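Local coordinates for protein Lysine/ornithine decarboxylase (Selenomonas ruminantium, PDB 5GJO) that decarboxylates both L-lysine and L-ornithine with pyridoxal 5'-phosphate as cofactor, yielding the diamines cadaverine and putrescine, at residues H180-L186 / G219-V223; L186-E192 / M236-I240; Q281-D287 / P316-P322; Y304-G310 / Y331-P337. The protein carries 2 engineered substitutions. All coordinates share one frame; numbering follows the deposited sequence.

Contact 1 of 4, residues H180-L186 / G219-V223. With PLP (pyridoxal-5'-phosphate), chain H.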
# COMPACT_ATOMS: atom_id res chain seq x y z
N HIS A 180 7.05 23.80 -1.91
CA HIS A 180 5.90 23.01 -2.46
C HIS A 180 4.71 23.47 -1.61
O HIS A 180 4.75 23.38 -0.37
CB HIS A 180 6.14 21.55 -2.38
CG HIS A 180 5.25 20.75 -3.26
ND1 HIS A 180 3.89 20.93 -3.27
CD2 HIS A 180 5.50 19.77 -4.16
CE1 HIS A 180 3.31 20.06 -4.09
NE2 HIS A 180 4.26 19.35 -4.66
N VAL A 181 3.70 23.94 -2.29
CA VAL A 181 2.53 24.49 -1.59
C VAL A 181 1.63 23.40 -0.94
O VAL A 181 0.76 23.70 -0.09
CB VAL A 181 1.68 25.42 -2.46
CG1 VAL A 181 2.44 26.62 -2.96
CG2 VAL A 181 0.97 24.69 -3.58
N GLY A 182 1.85 22.17 -1.38
CA GLY A 182 1.06 21.02 -0.98
C GLY A 182 0.36 20.39 -2.18
O GLY A 182 0.25 21.00 -3.20
N SER A 183 -0.03 19.13 -2.04
CA SER A 183 -0.64 18.40 -3.15
C SER A 183 -2.13 18.67 -3.31
O SER A 183 -2.83 18.87 -2.35
CB SER A 183 -0.35 16.91 -3.10
OG SER A 183 -0.53 16.31 -4.36
N GLN A 184 -2.59 18.64 -4.56
CA GLN A 184 -3.96 18.96 -4.87
C GLN A 184 -4.32 20.31 -4.29
O GLN A 184 -5.14 20.40 -3.43
CB GLN A 184 -4.94 17.87 -4.43
CG GLN A 184 -6.37 18.14 -4.87
CD GLN A 184 -6.62 17.81 -6.34
OE1 GLN A 184 -5.72 17.54 -7.09
NE2 GLN A 184 -7.89 17.87 -6.73
N SER A 185 -3.61 21.34 -4.72
CA SER A 185 -3.87 22.67 -4.25
C SER A 185 -4.99 23.30 -5.06
O SER A 185 -4.93 23.35 -6.26
CB SER A 185 -2.61 23.53 -4.37
OG SER A 185 -2.88 24.85 -4.04
N LEU A 186 -6.01 23.77 -4.36
CA LEU A 186 -7.07 24.52 -4.99
C LEU A 186 -6.83 26.02 -4.82
O LEU A 186 -7.65 26.80 -5.18
CB LEU A 186 -8.45 24.10 -4.46
CG LEU A 186 -8.71 22.58 -4.47
CD1 LEU A 186 -10.08 22.21 -3.94
CD2 LEU A 186 -8.53 22.04 -5.87
N GLY A 219 5.14 21.41 -7.04
CA GLY A 219 4.01 20.96 -7.83
C GLY A 219 2.72 21.45 -7.26
O GLY A 219 2.62 22.61 -6.80
N GLY A 220 1.75 20.53 -7.14
CA GLY A 220 0.47 20.77 -6.50
C GLY A 220 -0.68 21.11 -7.41
O GLY A 220 -1.79 21.25 -6.95
N PHE A 221 -0.39 21.24 -8.69
CA PHE A 221 -1.44 21.51 -9.64
C PHE A 221 -2.51 20.35 -9.51
O PHE A 221 -2.14 19.20 -9.49
CB PHE A 221 -0.88 21.57 -11.05
CG PHE A 221 0.31 22.49 -11.18
CD1 PHE A 221 0.12 23.81 -11.22
CD2 PHE A 221 1.58 21.99 -11.10
CE1 PHE A 221 1.22 24.68 -11.32
CE2 PHE A 221 2.68 22.83 -11.14
CZ PHE A 221 2.49 24.15 -11.27
N PRO A 222 -3.81 20.68 -9.47
CA PRO A 222 -4.82 19.70 -9.13
C PRO A 222 -5.37 18.96 -10.30
O PRO A 222 -5.21 19.33 -11.44
CB PRO A 222 -5.86 20.54 -8.41
CG PRO A 222 -5.84 21.80 -9.18
CD PRO A 222 -4.33 22.03 -9.27
N VAL A 223 -6.00 17.86 -9.99
CA VAL A 223 -6.68 17.00 -11.01
C VAL A 223 -8.14 16.75 -10.52
O VAL A 223 -8.40 16.71 -9.29
CB VAL A 223 -5.86 15.70 -10.99
CG1 VAL A 223 -6.60 14.42 -11.43
CG2 VAL A 223 -4.51 15.90 -11.71
N1 PLP H . 7.94 17.49 -6.10
C2 PLP H . 8.09 17.18 -4.79
C2A PLP H . 9.39 17.49 -4.09
C3 PLP H . 6.99 16.52 -4.04
O3 PLP H . 7.12 16.20 -2.72
C4 PLP H . 5.74 16.24 -4.78
C4A PLP H . 4.58 15.59 -4.12
O4A PLP H . 4.76 14.90 -3.13
C5 PLP H . 5.70 16.63 -6.21
C6 PLP H . 6.81 17.24 -6.78
C5A PLP H . 4.45 16.38 -7.03
O4P PLP H . 3.32 16.92 -6.36
P PLP H . 1.89 17.00 -7.10
O1P PLP H . 2.14 17.93 -8.27
O2P PLP H . 0.97 17.56 -6.05
O3P PLP H . 1.60 15.57 -7.49
O HOH W 1 4.11 24.01 -5.04
O HOH W 2 -1.50 17.86 -7.00
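H180 and G220 meet across the two loops 180-186 and 219-223, and both hold the phosphate arm of pyridoxal-5'-phosphate. G220 N points almost straight at PLP O1P, 2.9 Å away with 176° at the hydrogen, while H180 NE2 donates to the ester oxygen PLP O4P at 3.1 Å. S183 OG adds a short bond of 2.6 Å to PLP O2P. A CB on G219 would run into O1P; one on G220 would strike G182 O, so the loops could not come this close.

A second shell positions these donors. G182 N reaches H180 ND1 from near the imidazole plane at 3.0 Å, so ND1 is occupied as an acceptor and NE2 is left to donate; G219 N lies over one face of the same ring. S183 OG is also bonded to R259 NH2. A water gathers Q184 N, F221 O and PLP O2P.

Farther out, S185 N bonds to G220 O at 2.9 Å. The Q184 side chain, bent at chi2 (78°), lays its amide against the V223 backbone: OE1 accepts from V223 N and NE2 donates to V223 O.

The example illustrates phosphate binding by loops that follow barrel strands: backbone N-H, imidazole N-H and hydroxyl donors in a buried site probably stabilise the phosphate charge, together with R259 N and G258 N.

Contact 2 of 4, residues L186-E192 / M236-I240. With SO4 (sulfate ion), chain C.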
# COMPACT_ATOMS: atom_id res chain seq x y z
N LEU A 186 -6.01 23.77 -4.36
CA LEU A 186 -7.07 24.52 -4.99
C LEU A 186 -6.83 26.02 -4.82
O LEU A 186 -7.65 26.80 -5.18
CB LEU A 186 -8.45 24.10 -4.46
CG LEU A 186 -8.71 22.58 -4.47
CD1 LEU A 186 -10.08 22.21 -3.94
CD2 LEU A 186 -8.53 22.04 -5.87
N SER A 187 -5.67 26.39 -4.27
CA SER A 187 -5.27 27.79 -4.10
C SER A 187 -4.24 28.21 -5.10
O SER A 187 -3.27 27.53 -5.31
CB SER A 187 -4.71 28.04 -2.67
OG SER A 187 -4.22 29.39 -2.54
N THR A 188 -4.55 29.27 -5.85
CA THR A 188 -3.56 30.01 -6.66
C THR A 188 -2.73 30.97 -5.80
O THR A 188 -1.47 31.10 -5.95
CB THR A 188 -4.26 30.72 -7.77
OG1 THR A 188 -4.87 29.75 -8.63
CG2 THR A 188 -3.32 31.56 -8.58
N ALA A 189 -3.40 31.61 -4.84
CA ALA A 189 -2.73 32.56 -3.93
C ALA A 189 -1.55 32.00 -3.17
O ALA A 189 -0.57 32.74 -2.87
CB ALA A 189 -3.73 33.13 -2.92
N ALA A 190 -1.60 30.73 -2.84
CA ALA A 190 -0.50 30.13 -2.12
C ALA A 190 0.77 30.22 -2.95
O ALA A 190 1.81 30.47 -2.43
CB ALA A 190 -0.81 28.69 -1.79
N TYR A 191 0.67 29.98 -4.26
CA TYR A 191 1.81 30.14 -5.12
C TYR A 191 2.27 31.60 -5.17
O TYR A 191 3.43 31.88 -5.10
CB TYR A 191 1.49 29.66 -6.53
CG TYR A 191 1.20 28.19 -6.67
CD1 TYR A 191 2.22 27.28 -6.92
CD2 TYR A 191 -0.08 27.71 -6.59
CE1 TYR A 191 1.96 25.94 -7.07
CE2 TYR A 191 -0.35 26.37 -6.73
CZ TYR A 191 0.68 25.47 -6.97
OH TYR A 191 0.44 24.13 -7.12
N GLU A 192 1.32 32.51 -5.28
CA GLU A 192 1.65 33.92 -5.38
C GLU A 192 2.36 34.44 -4.14
O GLU A 192 3.30 35.19 -4.23
CB GLU A 192 0.39 34.74 -5.66
CG GLU A 192 -0.18 34.47 -7.03
CD GLU A 192 -1.53 35.12 -7.27
OE1 GLU A 192 -1.76 35.55 -8.39
OE2 GLU A 192 -2.35 35.18 -6.36
N MET A 236 -5.21 29.38 -13.30
CA MET A 236 -4.17 29.12 -12.26
C MET A 236 -2.77 29.24 -12.80
O MET A 236 -1.89 29.99 -12.22
CB MET A 236 -4.37 27.76 -11.61
CG MET A 236 -3.26 27.38 -10.63
SD MET A 236 -3.56 25.73 -9.93
CE MET A 236 -4.43 26.08 -8.39
N MET A 237 -2.47 28.52 -13.89
CA MET A 237 -1.15 28.53 -14.37
C MET A 237 -0.74 29.95 -14.90
O MET A 237 0.42 30.39 -14.63
CB MET A 237 -0.98 27.51 -15.49
CG MET A 237 -1.07 26.08 -14.92
SD MET A 237 -0.68 24.89 -16.19
CE MET A 237 -1.33 23.46 -15.28
N GLU A 238 -1.63 30.64 -15.57
CA GLU A 238 -1.32 31.95 -16.10
C GLU A 238 -1.00 32.93 -14.97
O GLU A 238 -0.13 33.75 -15.10
CB GLU A 238 -2.45 32.51 -16.95
CG GLU A 238 -2.75 31.73 -18.21
CD GLU A 238 -1.91 32.16 -19.40
OE1 GLU A 238 -1.18 33.16 -19.28
OE2 GLU A 238 -1.97 31.49 -20.44
N ALA A 239 -1.74 32.84 -13.87
CA ALA A 239 -1.56 33.73 -12.68
C ALA A 239 -0.23 33.43 -12.02
O ALA A 239 0.50 34.37 -11.64
CB ALA A 239 -2.68 33.55 -11.70
N ILE A 240 0.15 32.17 -11.94
CA ILE A 240 1.50 31.82 -11.44
C ILE A 240 2.56 32.41 -12.37
O ILE A 240 3.57 33.05 -11.94
CB ILE A 240 1.61 30.35 -11.22
CG1 ILE A 240 0.68 29.84 -10.13
CG2 ILE A 240 3.01 29.91 -10.85
CD1 ILE A 240 0.46 28.34 -10.12
S SO4 C . -7.15 31.27 -3.44
O1 SO4 C . -6.31 31.25 -4.68
O2 SO4 C . -7.72 32.60 -3.25
O3 SO4 C . -8.25 30.32 -3.80
O4 SO4 C . -6.45 30.79 -2.23
O HOH W 3 -0.63 36.66 -10.61
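T188 faces M236 with their CA atoms 5.7 Å apart, and one helical turn on E192 faces I240 at 6.4 Å, so the two chains advance in the same direction. This is the packing of neighbouring outer helices in a TIM-type barrel: the start of helix 189-207 lies against helix 233-247. S187 caps the former, its OG accepting from A190 N. The N-H groups at the start of that helix also hold a sulfate, probably from the crystallisation liquor, which A189 N meets nearly head-on at 174°, with S187 OG and K144 NZ as further donors.

Between the helices the packing is mainly apolar. I240 sends CD1 over one face of the Y191 ring, 3.7 Å from its centroid and 17° off the normal, nearest to the CG end. T188 splits its branches: OG1 lies 3.5 Å from M236 CG, whereas CG2 touches A239 CB at 3.8 Å. M236 runs out straight as far as SD and then turns at chi3 (-94°), which brings CE up to S187 O and obliquely toward the Y191 ring. Beyond that ring, Y191 OH bonds to G219 O in the cofactor-binding loop. With an alanine here in place of Y191, I240 CD1 would probably lose the surface it rests on and G219 O one of its hydrogen-bond donors.

At the outer margin a water donates both ways, to E192 OE1 at 2.7 Å and to A239 O at 2.8 Å.

Contact 3 of 4, residues Q281-D287 / P316-P322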
# COMPACT_ATOMS: atom_id res chain seq x y z
N GLN A 281 -29.62 -3.00 -0.74
CA GLN A 281 -28.49 -2.44 -1.47
C GLN A 281 -27.63 -3.58 -2.10
O GLN A 281 -26.96 -4.28 -1.41
CB GLN A 281 -27.73 -1.53 -0.52
CG GLN A 281 -26.44 -1.02 -1.09
CD GLN A 281 -26.01 0.33 -0.67
OE1 GLN A 281 -24.93 0.73 -0.99
NE2 GLN A 281 -26.89 1.09 -0.01
N PRO A 282 -27.63 -3.73 -3.43
CA PRO A 282 -26.76 -4.74 -3.97
C PRO A 282 -25.30 -4.42 -3.75
O PRO A 282 -24.91 -3.22 -3.72
CB PRO A 282 -27.04 -4.71 -5.45
CG PRO A 282 -27.91 -3.60 -5.73
CD PRO A 282 -28.30 -2.95 -4.45
N TRP A 283 -24.47 -5.46 -3.69
CA TRP A 283 -23.00 -5.31 -3.69
C TRP A 283 -22.45 -5.90 -4.95
O TRP A 283 -22.89 -6.96 -5.46
CB TRP A 283 -22.33 -6.02 -2.56
CG TRP A 283 -22.48 -5.42 -1.21
CD1 TRP A 283 -23.65 -5.03 -0.60
CD2 TRP A 283 -21.43 -5.18 -0.24
NE1 TRP A 283 -23.37 -4.49 0.66
CE2 TRP A 283 -22.04 -4.65 0.91
CE3 TRP A 283 -20.06 -5.35 -0.25
CZ2 TRP A 283 -21.28 -4.23 2.02
CZ3 TRP A 283 -19.33 -4.92 0.83
CH2 TRP A 283 -19.94 -4.41 1.98
N TYR A 284 -21.41 -5.26 -5.44
CA TYR A 284 -20.62 -5.78 -6.50
C TYR A 284 -19.17 -5.85 -6.05
O TYR A 284 -18.62 -4.86 -5.56
CB TYR A 284 -20.68 -4.83 -7.68
CG TYR A 284 -22.11 -4.63 -8.10
CD1 TYR A 284 -22.80 -5.69 -8.66
CD2 TYR A 284 -22.76 -3.43 -7.93
CE1 TYR A 284 -24.12 -5.58 -9.00
CE2 TYR A 284 -24.10 -3.26 -8.36
CZ TYR A 284 -24.76 -4.36 -8.85
OH TYR A 284 -26.02 -4.31 -9.32
N ILE A 285 -18.57 -7.01 -6.30
CA ILE A 285 -17.16 -7.25 -6.00
C ILE A 285 -16.36 -7.13 -7.27
O ILE A 285 -16.66 -7.79 -8.27
CB ILE A 285 -16.94 -8.65 -5.37
CG1 ILE A 285 -17.74 -8.74 -4.08
CG2 ILE A 285 -15.46 -8.84 -5.05
CD1 ILE A 285 -17.51 -7.63 -3.11
N LEU A 286 -15.38 -6.21 -7.25
CA LEU A 286 -14.49 -5.97 -8.41
C LEU A 286 -13.16 -6.69 -8.29
O LEU A 286 -12.83 -7.06 -7.22
CB LEU A 286 -14.20 -4.45 -8.57
CG LEU A 286 -15.49 -3.59 -8.64
CD1 LEU A 286 -15.09 -2.14 -8.76
CD2 LEU A 286 -16.30 -4.03 -9.84
N ASP A 287 -12.44 -6.89 -9.41
CA ASP A 287 -11.16 -7.49 -9.40
C ASP A 287 -9.98 -6.57 -9.14
O ASP A 287 -8.84 -7.06 -9.12
CB ASP A 287 -10.93 -8.49 -10.53
CG ASP A 287 -10.99 -7.87 -11.94
OD1 ASP A 287 -10.97 -6.64 -12.11
OD2 ASP A 287 -11.04 -8.68 -12.92
N PRO A 316 -29.06 2.58 -5.22
CA PRO A 316 -27.84 2.68 -4.43
C PRO A 316 -27.22 1.36 -4.23
O PRO A 316 -27.91 0.35 -3.83
CB PRO A 316 -28.32 3.33 -3.08
CG PRO A 316 -29.50 4.14 -3.52
CD PRO A 316 -30.19 3.27 -4.53
N SER A 317 -25.89 1.32 -4.51
CA SER A 317 -25.11 0.07 -4.52
C SER A 317 -23.75 0.24 -3.85
O SER A 317 -23.20 1.32 -3.81
CB SER A 317 -24.94 -0.43 -5.93
OG SER A 317 -26.19 -0.48 -6.67
N THR A 318 -23.21 -0.88 -3.33
CA THR A 318 -21.90 -0.90 -2.76
C THR A 318 -20.92 -1.66 -3.67
O THR A 318 -21.31 -2.68 -4.23
CB THR A 318 -21.98 -1.49 -1.37
OG1 THR A 318 -22.67 -0.58 -0.48
CG2 THR A 318 -20.60 -1.76 -0.74
N PHE A 319 -19.67 -1.19 -3.76
CA PHE A 319 -18.63 -1.83 -4.55
C PHE A 319 -17.52 -2.15 -3.60
O PHE A 319 -17.07 -1.24 -2.85
CB PHE A 319 -18.12 -0.88 -5.65
CG PHE A 319 -19.11 -0.69 -6.77
CD1 PHE A 319 -20.15 0.19 -6.64
CD2 PHE A 319 -19.00 -1.43 -7.93
CE1 PHE A 319 -21.02 0.35 -7.69
CE2 PHE A 319 -19.87 -1.25 -8.98
CZ PHE A 319 -20.94 -0.39 -8.80
N GLY A 320 -17.02 -3.38 -3.67
CA GLY A 320 -15.87 -3.79 -2.84
C GLY A 320 -14.83 -4.38 -3.76
O GLY A 320 -15.12 -4.76 -4.90
N GLY A 321 -13.63 -4.46 -3.21
CA GLY A 321 -12.52 -5.06 -3.91
C GLY A 321 -12.43 -6.56 -3.64
O GLY A 321 -13.26 -7.14 -2.96
N PRO A 322 -11.40 -7.20 -4.20
CA PRO A 322 -11.32 -8.65 -4.23
C PRO A 322 -10.63 -9.30 -3.03
O PRO A 322 -10.53 -10.53 -2.98
CB PRO A 322 -10.47 -8.92 -5.49
CG PRO A 322 -9.53 -7.72 -5.52
CD PRO A 322 -10.45 -6.56 -5.12
O HOH W 4 -27.29 -1.88 -8.71
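W283 and T318 lie side by side on one face of a parallel strand pair, pointing the same way, and the threonine methyl sits squarely over the indole: T318 CG2 is 3.4 Å from the centroid of the six-membered ring and only 6° off its normal. With OG1 beside the backbone N (chi1 -69°), CG2 stands anti to that nitrogen, over the indole, and OG1 turns to Q281, donating to Q281 OE1 at 2.7 Å from above the carbonyl plane. The Q281 amide keeps its NE2 for D333 OD1. Replacing W283 with a serine would probably strip T318 CG2 of its aromatic cover and open a gap beside T151 of the second subunit, against which the indole packs.

On the other face Y284 and F319 meet obliquely, their planes at 44° and their centroids 5.3 Å apart. Y284 CD2 lies over the F319 ring near its rim, 3.6 Å from CZ, and L286 CD1 approaches F319 CD2 at 4.1 Å. The phenol end of Y284 bonds to L339 N and shares a water with S317 OG, which also bonds to K315 O.

The backbones hold this register with four bonds, T318 N to P282 O, Y284 N to T318 O, G320 N to Y284 O and L286 N to G320 O. G320 leaves room for I285 CD1, since a CB there would sit tightly against it.

Such a parallel pair within a mixed sheet belongs to the C-terminal beta domain of class-II decarboxylases. Here it leads through P322 toward C324, the probable proton donor shared between subunits.

Contact 4 of 4, residues Y304-G310 / Y331-P337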
# COMPACT_ATOMS: atom_id res chain seq x y z
N TYR A 304 -12.43 8.39 -6.64
CA TYR A 304 -12.23 8.30 -8.08
C TYR A 304 -13.57 8.24 -8.81
O TYR A 304 -14.52 7.65 -8.30
CB TYR A 304 -11.41 7.04 -8.47
CG TYR A 304 -10.04 7.12 -7.85
CD1 TYR A 304 -9.00 7.77 -8.50
CD2 TYR A 304 -9.81 6.55 -6.63
CE1 TYR A 304 -7.73 7.89 -7.86
CE2 TYR A 304 -8.56 6.67 -6.00
CZ TYR A 304 -7.56 7.37 -6.58
OH TYR A 304 -6.34 7.49 -5.92
N PRO A 305 -13.67 8.80 -10.02
CA PRO A 305 -14.92 8.72 -10.78
C PRO A 305 -15.14 7.31 -11.35
O PRO A 305 -14.44 6.94 -12.26
CB PRO A 305 -14.73 9.71 -11.95
CG PRO A 305 -13.47 10.35 -11.67
CD PRO A 305 -12.67 9.64 -10.70
N LEU A 306 -16.18 6.65 -10.90
CA LEU A 306 -16.60 5.35 -11.35
C LEU A 306 -17.68 5.47 -12.38
O LEU A 306 -18.66 6.18 -12.16
CB LEU A 306 -17.06 4.52 -10.12
CG LEU A 306 -17.67 3.16 -10.45
CD1 LEU A 306 -16.65 2.19 -11.09
CD2 LEU A 306 -18.16 2.59 -9.18
N HIS A 307 -17.56 4.74 -13.49
CA HIS A 307 -18.55 4.69 -14.55
C HIS A 307 -19.03 3.28 -14.76
O HIS A 307 -18.23 2.39 -15.05
CB HIS A 307 -18.01 5.27 -15.88
CG HIS A 307 -17.41 6.63 -15.71
ND1 HIS A 307 -16.04 6.86 -15.45
CD2 HIS A 307 -17.99 7.84 -15.60
CE1 HIS A 307 -15.84 8.15 -15.26
NE2 HIS A 307 -17.00 8.76 -15.31
N CYS A 308 -20.33 3.09 -14.66
CA CYS A 308 -20.96 1.77 -14.90
C CYS A 308 -21.68 1.85 -16.22
O CYS A 308 -22.20 2.88 -16.59
CB CYS A 308 -21.95 1.42 -13.79
SG CYS A 308 -21.20 1.34 -12.16
N PHE A 309 -21.79 0.79 -16.92
CA PHE A 309 -22.49 0.86 -18.22
C PHE A 309 -23.89 0.12 -18.07
O PHE A 309 -24.03 -0.83 -17.28
CB PHE A 309 -21.58 0.23 -19.30
CG PHE A 309 -20.25 0.92 -19.48
CD1 PHE A 309 -20.15 2.14 -20.12
CD2 PHE A 309 -19.08 0.37 -18.97
CE1 PHE A 309 -18.96 2.79 -20.31
CE2 PHE A 309 -17.88 1.03 -19.14
CZ PHE A 309 -17.81 2.24 -19.77
N GLY A 310 -24.89 0.52 -18.83
CA GLY A 310 -26.25 -0.08 -18.77
C GLY A 310 -27.28 1.01 -18.66
O GLY A 310 -27.05 1.98 -17.91
N TYR A 331 -16.93 1.97 -2.66
CA TYR A 331 -18.06 2.93 -2.76
C TYR A 331 -19.25 2.33 -2.04
O TYR A 331 -19.49 1.13 -2.14
CB TYR A 331 -18.44 3.19 -4.19
CG TYR A 331 -17.39 3.71 -5.09
CD1 TYR A 331 -16.50 2.82 -5.74
CD2 TYR A 331 -17.24 5.07 -5.33
CE1 TYR A 331 -15.54 3.27 -6.63
CE2 TYR A 331 -16.25 5.53 -6.22
CZ TYR A 331 -15.36 4.61 -6.81
OH TYR A 331 -14.38 4.97 -7.68
N ARG A 332 -20.03 3.22 -1.38
CA ARG A 332 -21.31 2.87 -0.74
C ARG A 332 -22.39 3.84 -1.22
O ARG A 332 -22.10 5.00 -1.59
CB ARG A 332 -21.16 2.97 0.78
CG ARG A 332 -20.21 1.95 1.37
CD ARG A 332 -20.11 2.16 2.88
NE ARG A 332 -19.38 1.05 3.57
CZ ARG A 332 -18.09 1.14 3.89
NH1 ARG A 332 -17.34 2.22 3.56
NH2 ARG A 332 -17.49 0.14 4.51
N ASP A 333 -23.60 3.33 -1.36
CA ASP A 333 -24.77 4.17 -1.79
C ASP A 333 -24.52 4.83 -3.11
O ASP A 333 -24.90 5.95 -3.35
CB ASP A 333 -25.16 5.13 -0.69
CG ASP A 333 -25.36 4.43 0.62
OD1 ASP A 333 -26.25 3.61 0.74
OD2 ASP A 333 -24.63 4.67 1.57
N PHE A 334 -23.88 4.10 -4.01
CA PHE A 334 -23.50 4.61 -5.33
C PHE A 334 -24.59 4.23 -6.30
O PHE A 334 -24.95 3.07 -6.40
CB PHE A 334 -22.13 3.97 -5.75
CG PHE A 334 -21.62 4.45 -7.08
CD1 PHE A 334 -22.14 3.93 -8.26
CD2 PHE A 334 -20.75 5.54 -7.12
CE1 PHE A 334 -21.71 4.42 -9.51
CE2 PHE A 334 -20.28 6.03 -8.37
CZ PHE A 334 -20.78 5.46 -9.53
N MET A 335 -25.19 5.20 -7.01
CA MET A 335 -26.27 4.88 -7.94
C MET A 335 -25.74 4.13 -9.18
O MET A 335 -24.96 4.70 -9.96
CB MET A 335 -27.02 6.15 -8.41
CG MET A 335 -27.83 6.78 -7.34
SD MET A 335 -29.28 5.73 -6.96
CE MET A 335 -30.20 5.84 -8.43
N ALA A 336 -26.14 2.88 -9.31
CA ALA A 336 -25.65 1.98 -10.29
C ALA A 336 -26.78 1.17 -10.90
O ALA A 336 -27.76 0.78 -10.19
CB ALA A 336 -24.56 1.06 -9.71
N PRO A 337 -26.63 0.86 -12.22
CA PRO A 337 -27.53 -0.09 -12.80
C PRO A 337 -27.32 -1.47 -12.30
O PRO A 337 -26.38 -1.71 -11.50
CB PRO A 337 -27.27 0.04 -14.29
CG PRO A 337 -25.83 0.35 -14.33
CD PRO A 337 -25.56 1.22 -13.16
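Y331 opens the second segment by reaching across to Y304: its OH donates to Y304 O at 2.8 Å. The acceptor lies near the plane of the phenol ring, yet the hydroxyl stands 47° out of the Y304 carbonyl plane. Over one face of the same ring comes L306 CD2, 4.0 Å from the centroid.

At D333 and F334 the chain makes a G1 beta bulge opposite S317 and changes direction, and F334 then turns back over the first segment. Its ring takes the same L306 methyl over its centre, CD2 lying 4.0 Å from the centroid. One leucine branch thus meets two aromatic faces; chi1 174° with chi2 66° carries CD2 there.

C308 SG approaches F334 obliquely, 4.1 Å from CE1, and also meets A336 CB. P337 ends the segment with CD against C308 CB at 3.7 Å. Both segments belong to the mixed beta sheet, 306-307 beside 344-347 and 329-336 beside 315-320, and L306 and C308 also touch F319 of strand 315-320.

Cohesion between these two segments is therefore mainly dispersive, CH-pi and sulfur-aromatic, and the one hydrogen bond linking them gives the buried Y331 hydroxyl a partner while probably fixing how far its ring can shift over L306.

In the fold
The four contacts form two clusters. Contacts 1 and 2 come first along the chain, with centres 10 Å apart; their segments alternate, they share L186, and the two contacts touch, so helix 189-207 is joined directly to the phosphate-binding loops. Contacts 3 and 4 follow, also interleaved, with centres 9 Å apart in the mixed beta sheet, where strands 315-320 and 329-336 are neighbours. Between clusters the centres lie about 27 to 39 Å apart and nothing touches. The two clusters thus sample both halves of the subunit: the cofactor-binding barrel and a beta domain that reaches the second subunit.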